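Local coordinates for acetyltransferase (Agrobacterium tumefaciens, PDB 2DXQ), which probably transfers an acetyl group from acetyl-coenzyme A to an unidentified substrate, as a member of the GNAT family, at residues P80-E85 with Y116-L121; T52-T57 with A66-V71. All blocks are in the same frame, centred on the assembly; numbering follows the deposited sequence.

Contact 1: residues P80-E85 with Y116-L121. With PO4 (phosphate ion), chain D.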
loop_
_atom_site.group_PDB
_atom_site.type_symbol
_atom_site.label_atom_id
_atom_site.label_comp_id
_atom_site.label_asym_id
_atom_site.label_seq_id
_atom_site.Cartn_x
_atom_site.Cartn_y
_atom_site.Cartn_z
ATOM N N PRO A 80 7.329 -7.660 7.578
ATOM C CA PRO A 80 6.366 -7.100 6.633
ATOM C C PRO A 80 6.001 -5.662 7.010
ATOM O O PRO A 80 6.322 -5.190 8.108
ATOM C CB PRO A 80 5.158 -8.046 6.757
ATOM C CG PRO A 80 5.255 -8.575 8.174
ATOM C CD PRO A 80 6.734 -8.732 8.402
ATOM N N TYR A 81 5.371 -4.948 6.087
ATOM C CA TYR A 81 4.796 -3.656 6.436
ATOM C C TYR A 81 3.368 -3.654 5.923
ATOM O O TYR A 81 2.960 -4.541 5.156
ATOM C CB TYR A 81 5.607 -2.479 5.856
ATOM C CG TYR A 81 5.806 -2.591 4.370
ATOM C CD1 TYR A 81 6.958 -3.187 3.853
ATOM C CD2 TYR A 81 4.853 -2.101 3.482
ATOM C CE1 TYR A 81 7.142 -3.320 2.482
ATOM C CE2 TYR A 81 5.018 -2.235 2.104
ATOM C CZ TYR A 81 6.169 -2.843 1.614
ATOM O OH TYR A 81 6.347 -2.951 0.258
ATOM N N ALA A 82 2.598 -2.648 6.314
ATOM C CA ALA A 82 1.194 -2.650 5.939
ATOM C C ALA A 82 0.725 -1.276 5.520
ATOM O O ALA A 82 1.292 -0.266 5.948
ATOM C CB ALA A 82 0.344 -3.149 7.102
ATOM N N PHE A 83 -0.314 -1.255 4.687
ATOM C CA PHE A 83 -1.073 -0.037 4.405
ATOM C C PHE A 83 -2.503 -0.233 4.870
ATOM O O PHE A 83 -3.025 -1.368 4.887
ATOM C CB PHE A 83 -1.150 0.217 2.908
ATOM C CG PHE A 83 0.171 0.513 2.265
ATOM C CD1 PHE A 83 0.662 1.807 2.239
ATOM C CD2 PHE A 83 0.902 -0.503 1.670
ATOM C CE1 PHE A 83 1.889 2.089 1.635
ATOM C CE2 PHE A 83 2.123 -0.233 1.045
ATOM C CZ PHE A 83 2.614 1.068 1.029
ATOM N N ILE A 84 -3.157 0.873 5.189
ATOM C CA ILE A 84 -4.609 0.853 5.416
ATOM C C ILE A 84 -5.291 1.745 4.389
ATOM O O ILE A 84 -4.855 2.886 4.162
ATOM C CB ILE A 84 -4.968 1.247 6.867
ATOM C CG1 ILE A 84 -4.512 0.131 7.821
ATOM C CG2 ILE A 84 -6.486 1.477 7.017
ATOM C CD1 ILE A 84 -4.703 0.472 9.293
ATOM N N GLU A 85 -6.332 1.214 3.751
ATOM C CA GLU A 85 -6.994 1.913 2.655
ATOM C C GLU A 85 -8.510 1.873 2.765
ATOM O O GLU A 85 -9.070 1.093 3.531
ATOM C CB GLU A 85 -6.575 1.301 1.310
ATOM C CG GLU A 85 -5.363 2.015 0.669
ATOM C CD GLU A 85 -5.685 3.447 0.285
ATOM O OE1 GLU A 85 -6.886 3.812 0.287
ATOM O OE2 GLU A 85 -4.745 4.224 0.006
ATOM N N TYR A 116 6.387 -3.991 10.928
ATOM C CA TYR A 116 7.143 -2.977 11.659
ATOM C C TYR A 116 6.529 -1.580 11.579
ATOM O O TYR A 116 6.782 -0.722 12.426
ATOM C CB TYR A 116 8.620 -2.981 11.261
ATOM C CG TYR A 116 8.952 -2.373 9.921
ATOM C CD1 TYR A 116 8.965 -3.149 8.768
ATOM C CD2 TYR A 116 9.308 -1.029 9.820
ATOM C CE1 TYR A 116 9.300 -2.596 7.537
ATOM C CE2 TYR A 116 9.634 -0.473 8.589
ATOM C CZ TYR A 116 9.630 -1.264 7.459
ATOM O OH TYR A 116 9.971 -0.720 6.232
ATOM N N LYS A 117 5.728 -1.351 10.542
ATOM C CA LYS A 117 5.043 -0.080 10.391
ATOM C C LYS A 117 3.714 -0.287 9.670
ATOM O O LYS A 117 3.521 -1.283 8.954
ATOM C CB LYS A 117 5.908 0.925 9.621
ATOM C CG LYS A 117 6.094 0.566 8.160
ATOM C CD LYS A 117 6.952 1.600 7.419
ATOM C CE LYS A 117 7.363 1.030 6.071
ATOM N NZ LYS A 117 8.090 2.047 5.237
ATOM N N VAL A 118 2.794 0.635 9.900
ATOM C CA VAL A 118 1.539 0.688 9.158
ATOM C C VAL A 118 1.428 2.097 8.576
ATOM O O VAL A 118 1.594 3.063 9.303
ATOM C CB VAL A 118 0.323 0.378 10.069
ATOM C CG1 VAL A 118 -0.975 0.400 9.247
ATOM C CG2 VAL A 118 0.494 -0.995 10.723
HETATM N N MSE A 119 1.125 2.197 7.283
HETATM C CA MSE A 119 1.067 3.495 6.602
HETATM C C MSE A 119 -0.329 3.789 6.069
HETATM O O MSE A 119 -1.098 2.875 5.768
HETATM C CB MSE A 119 2.064 3.510 5.436
HETATM C CG MSE A 119 3.507 3.477 5.901
HETATM SE SE MSE A 119 4.687 3.153 4.374
HETATM C CE MSE A 119 4.270 1.295 4.115
ATOM N N LEU A 120 -0.631 5.069 5.890
ATOM C CA LEU A 120 -1.912 5.463 5.346
ATOM C C LEU A 120 -1.738 6.793 4.648
ATOM O O LEU A 120 -1.038 7.655 5.157
ATOM C CB LEU A 120 -2.950 5.573 6.475
ATOM C CG LEU A 120 -4.351 6.000 6.041
ATOM C CD1 LEU A 120 -5.420 5.275 6.854
ATOM C CD2 LEU A 120 -4.506 7.513 6.156
ATOM N N LEU A 121 -2.373 6.935 3.482
ATOM C CA LEU A 121 -2.367 8.169 2.720
ATOM C C LEU A 121 -3.784 8.669 2.555
ATOM O O LEU A 121 -4.676 7.916 2.157
ATOM C CB LEU A 121 -1.759 7.945 1.325
ATOM C CG LEU A 121 -0.239 7.868 1.262
ATOM C CD1 LEU A 121 0.227 8.053 -0.188
ATOM C CD2 LEU A 121 0.361 8.951 2.130
HETATM P P PO4 D . 11.233 2.932 6.961
HETATM O O1 PO4 D . 11.590 1.486 7.127
HETATM O O2 PO4 D . 11.313 3.650 8.272
HETATM O O3 PO4 D . 12.161 3.589 5.957
HETATM O O4 PO4 D . 9.828 3.062 6.443
HETATM O O HOH W 1 -3.370 4.546 2.360
HETATM O O HOH W 2 -5.406 6.763 -0.324
#
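Met119, a selenomethionine, reaches from its strand to two aromatic rings of 80-85. Its CB sits 3.9 Å from Phe83 CD1. Beyond CG, the SE atom lies oblique to the Phe83 ring, a Met-aromatic contact. A turn about the CG-SE bond (chi3 -73°) brings the methyl CE over one face of that ring, 3.8 Å from its centroid. This is a CH-pi contact, displaced from the ring centre. The same CE is 3.5 Å from Tyr81 CD2, so one methyl group meets both rings. On the sheet face that carries Ala82 and Val118, Ile84 CD1 packs on Val118 CG1 at 3.7 Å, and Ile84 CG2 meets Leu120 CD1. Helix 98-112 covers this face. The strands are parallel, and with that helix they form a beta-alpha-beta unit of the GNAT fold. Ala82 N donates to Lys117 O, Met119 N to Ala82 O (2.8 Å), and Ile84 N to Met119 O. Tyr116 N to Pro80 O adds a bond at the start of the ladder. Near the other end the direct bonds give way to water. One water donates to Ile84 O and accepts from Leu121 N; a second links Glu85 OE2 to Leu121 O. The extended Lys117 chain runs past Tyr81 CB to a phosphate ion, probably from the crystallisation liquor. Tyr116 OH donates to phosphate O1 at 2.9 Å. Arg76 NE of the same chain and Arg148 NH1 of the second subunit are also hydrogen-bonded to this ion. Strand 117-121 pairs antiparallel with a strand of that subunit, so the sheet continues across the interface.

Contact 2: residues T52-T57 with A66-V71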
loop_
_atom_site.group_PDB
_atom_site.type_symbol
_atom_site.label_atom_id
_atom_site.label_comp_id
_atom_site.label_asym_id
_atom_site.label_seq_id
_atom_site.Cartn_x
_atom_site.Cartn_y
_atom_site.Cartn_z
ATOM N N THR A 52 -7.202 -7.910 4.102
ATOM C CA THR A 52 -8.416 -8.146 4.873
ATOM C C THR A 52 -9.252 -6.879 4.871
ATOM O O THR A 52 -8.733 -5.804 5.162
ATOM C CB THR A 52 -8.125 -8.559 6.333
ATOM O OG1 THR A 52 -7.243 -9.692 6.371
ATOM C CG2 THR A 52 -9.435 -8.917 7.031
ATOM N N ILE A 53 -10.531 -7.006 4.516
ATOM C CA ILE A 53 -11.467 -5.892 4.639
ATOM C C ILE A 53 -12.152 -6.093 5.994
ATOM O O ILE A 53 -12.750 -7.145 6.229
ATOM C CB ILE A 53 -12.564 -5.907 3.538
ATOM C CG1 ILE A 53 -11.972 -5.864 2.121
ATOM C CG2 ILE A 53 -13.543 -4.725 3.758
ATOM C CD1 ILE A 53 -13.003 -6.219 0.994
ATOM N N PHE A 54 -12.058 -5.098 6.881
ATOM C CA PHE A 54 -12.726 -5.169 8.172
ATOM C C PHE A 54 -13.974 -4.310 8.152
ATOM O O PHE A 54 -13.975 -3.268 7.514
ATOM C CB PHE A 54 -11.793 -4.701 9.279
ATOM C CG PHE A 54 -10.669 -5.651 9.541
ATOM C CD1 PHE A 54 -10.922 -6.889 10.138
ATOM C CD2 PHE A 54 -9.369 -5.329 9.162
ATOM C CE1 PHE A 54 -9.873 -7.797 10.377
ATOM C CE2 PHE A 54 -8.322 -6.220 9.390
ATOM C CZ PHE A 54 -8.569 -7.445 9.997
ATOM N N VAL A 55 -15.028 -4.765 8.838
ATOM C CA VAL A 55 -16.255 -3.988 9.010
ATOM C C VAL A 55 -16.645 -3.890 10.488
ATOM O O VAL A 55 -16.459 -4.836 11.244
ATOM C CB VAL A 55 -17.465 -4.564 8.203
ATOM C CG1 VAL A 55 -17.293 -4.317 6.707
ATOM C CG2 VAL A 55 -17.668 -6.076 8.467
ATOM N N ALA A 56 -17.159 -2.732 10.897
ATOM C CA ALA A 56 -17.890 -2.629 12.153
ATOM C C ALA A 56 -19.347 -2.729 11.768
ATOM O O ALA A 56 -19.769 -2.166 10.744
ATOM C CB ALA A 56 -17.614 -1.281 12.849
ATOM N N THR A 57 -20.114 -3.481 12.549
ATOM C CA THR A 57 -21.516 -3.679 12.212
ATOM C C THR A 57 -22.374 -3.212 13.367
ATOM O O THR A 57 -21.957 -3.285 14.519
ATOM C CB THR A 57 -21.873 -5.161 11.892
ATOM O OG1 THR A 57 -21.584 -5.966 13.038
ATOM C CG2 THR A 57 -21.091 -5.690 10.678
ATOM N N ALA A 66 -12.469 -0.566 6.893
ATOM C CA ALA A 66 -11.081 -0.232 6.544
ATOM C C ALA A 66 -10.478 -1.494 5.953
ATOM O O ALA A 66 -10.776 -2.605 6.420
ATOM C CB ALA A 66 -10.311 0.180 7.784
ATOM N N THR A 67 -9.603 -1.321 4.963
ATOM C CA THR A 67 -8.943 -2.463 4.340
ATOM C C THR A 67 -7.474 -2.471 4.745
ATOM O O THR A 67 -6.784 -1.453 4.631
ATOM C CB THR A 67 -9.067 -2.393 2.810
ATOM O OG1 THR A 67 -10.460 -2.380 2.441
ATOM C CG2 THR A 67 -8.319 -3.574 2.131
ATOM N N LEU A 68 -7.013 -3.627 5.211
ATOM C CA LEU A 68 -5.630 -3.805 5.614
ATOM C C LEU A 68 -4.890 -4.561 4.526
ATOM O O LEU A 68 -5.372 -5.587 4.045
ATOM C CB LEU A 68 -5.558 -4.599 6.919
ATOM C CG LEU A 68 -4.171 -4.944 7.449
ATOM C CD1 LEU A 68 -3.358 -3.677 7.791
ATOM C CD2 LEU A 68 -4.356 -5.845 8.684
ATOM N N LEU A 69 -3.712 -4.058 4.165
ATOM C CA LEU A 69 -2.863 -4.717 3.168
ATOM C C LEU A 69 -1.529 -5.020 3.836
ATOM O O LEU A 69 -0.767 -4.111 4.155
ATOM C CB LEU A 69 -2.643 -3.805 1.952
ATOM C CG LEU A 69 -3.877 -3.109 1.358
ATOM C CD1 LEU A 69 -3.456 -2.055 0.342
ATOM C CD2 LEU A 69 -4.802 -4.148 0.713
ATOM N N ILE A 70 -1.254 -6.294 4.066
ATOM C CA ILE A 70 0.016 -6.706 4.679
ATOM C C ILE A 70 0.916 -7.212 3.563
ATOM O O ILE A 70 0.488 -8.031 2.741
ATOM C CB ILE A 70 -0.175 -7.812 5.747
ATOM C CG1 ILE A 70 -1.012 -7.280 6.922
ATOM C CG2 ILE A 70 1.196 -8.301 6.254
ATOM C CD1 ILE A 70 -1.494 -8.387 7.914
ATOM N N VAL A 71 2.153 -6.723 3.550
ATOM C CA VAL A 71 3.054 -6.906 2.397
ATOM C C VAL A 71 4.350 -7.589 2.843
ATOM O O VAL A 71 5.001 -7.113 3.767
ATOM C CB VAL A 71 3.416 -5.535 1.762
ATOM C CG1 VAL A 71 4.161 -5.743 0.425
ATOM C CG2 VAL A 71 2.164 -4.657 1.547
#
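Ala66 opens the pairing with Phe54 through two backbone hydrogen bonds. Phe54 N donates to Ala66 O at 2.8 Å, and Ala66 N donates to Phe54 O at 3.2 Å. The second is the longer of the two, and its donor is tilted 25° from the carbonyl plane. Phe54 O also accepts a bond from the hydroxyl of Thr65. Thr67 comes next, in a non-hydrogen-bonded pair with Ile53. The two side chains run alongside each other in one direction. Thr67 OG1 stands beside its own backbone N (chi1 -59°), which places it 3.8 Å from Ile53 CG1. Tyr23 of helix 16-26 packs on both residues. These strands are the two arms of the beta hairpin 51-58/61-71, an antiparallel part of the mixed sheet of the GNAT fold. Leu68 closes the next hydrogen-bonded pair, with Thr52. Leu68 N donates to Thr52 O at 2.8 Å in a nearly straight bond (171° at the hydrogen), and Thr52 N returns one to Leu68 O. The Leu68 side chain runs alongside Phe54 on the opposite face from Thr67. Its CD2 meets the edge of the ring close to its plane, 4.0 Å from Phe54 CE2. Thr52 CG2 lies over one face of the same ring, away from its centre. Helix 98-112 meets this face of the sheet: His105 makes an edge-to-face contact with Phe54, and Thr109 packs on both Phe54 and Leu68.

From the N terminus, strand 6-10 pairs with strand 51-58, and helices 16-26 and 35-47 lie between them in the chain. Contact 2 then joins the two strands of the hairpin, whose turn lies between strands 51-58 and 61-71. Contact 1 follows in series and closes the longer loop that carries helix 98-112. The two loops neither nest nor cross. Their strands lie in one sheet, where 61-71 and 81-88 are antiparallel neighbours. Probable hydrogen bonds from Val71 N to Tyr81 O and from Glu85 N to Thr67 O join the contacts directly. Helix 98-112 packs against both. The second subunit also touches both, and extends the sheet beyond contact 1.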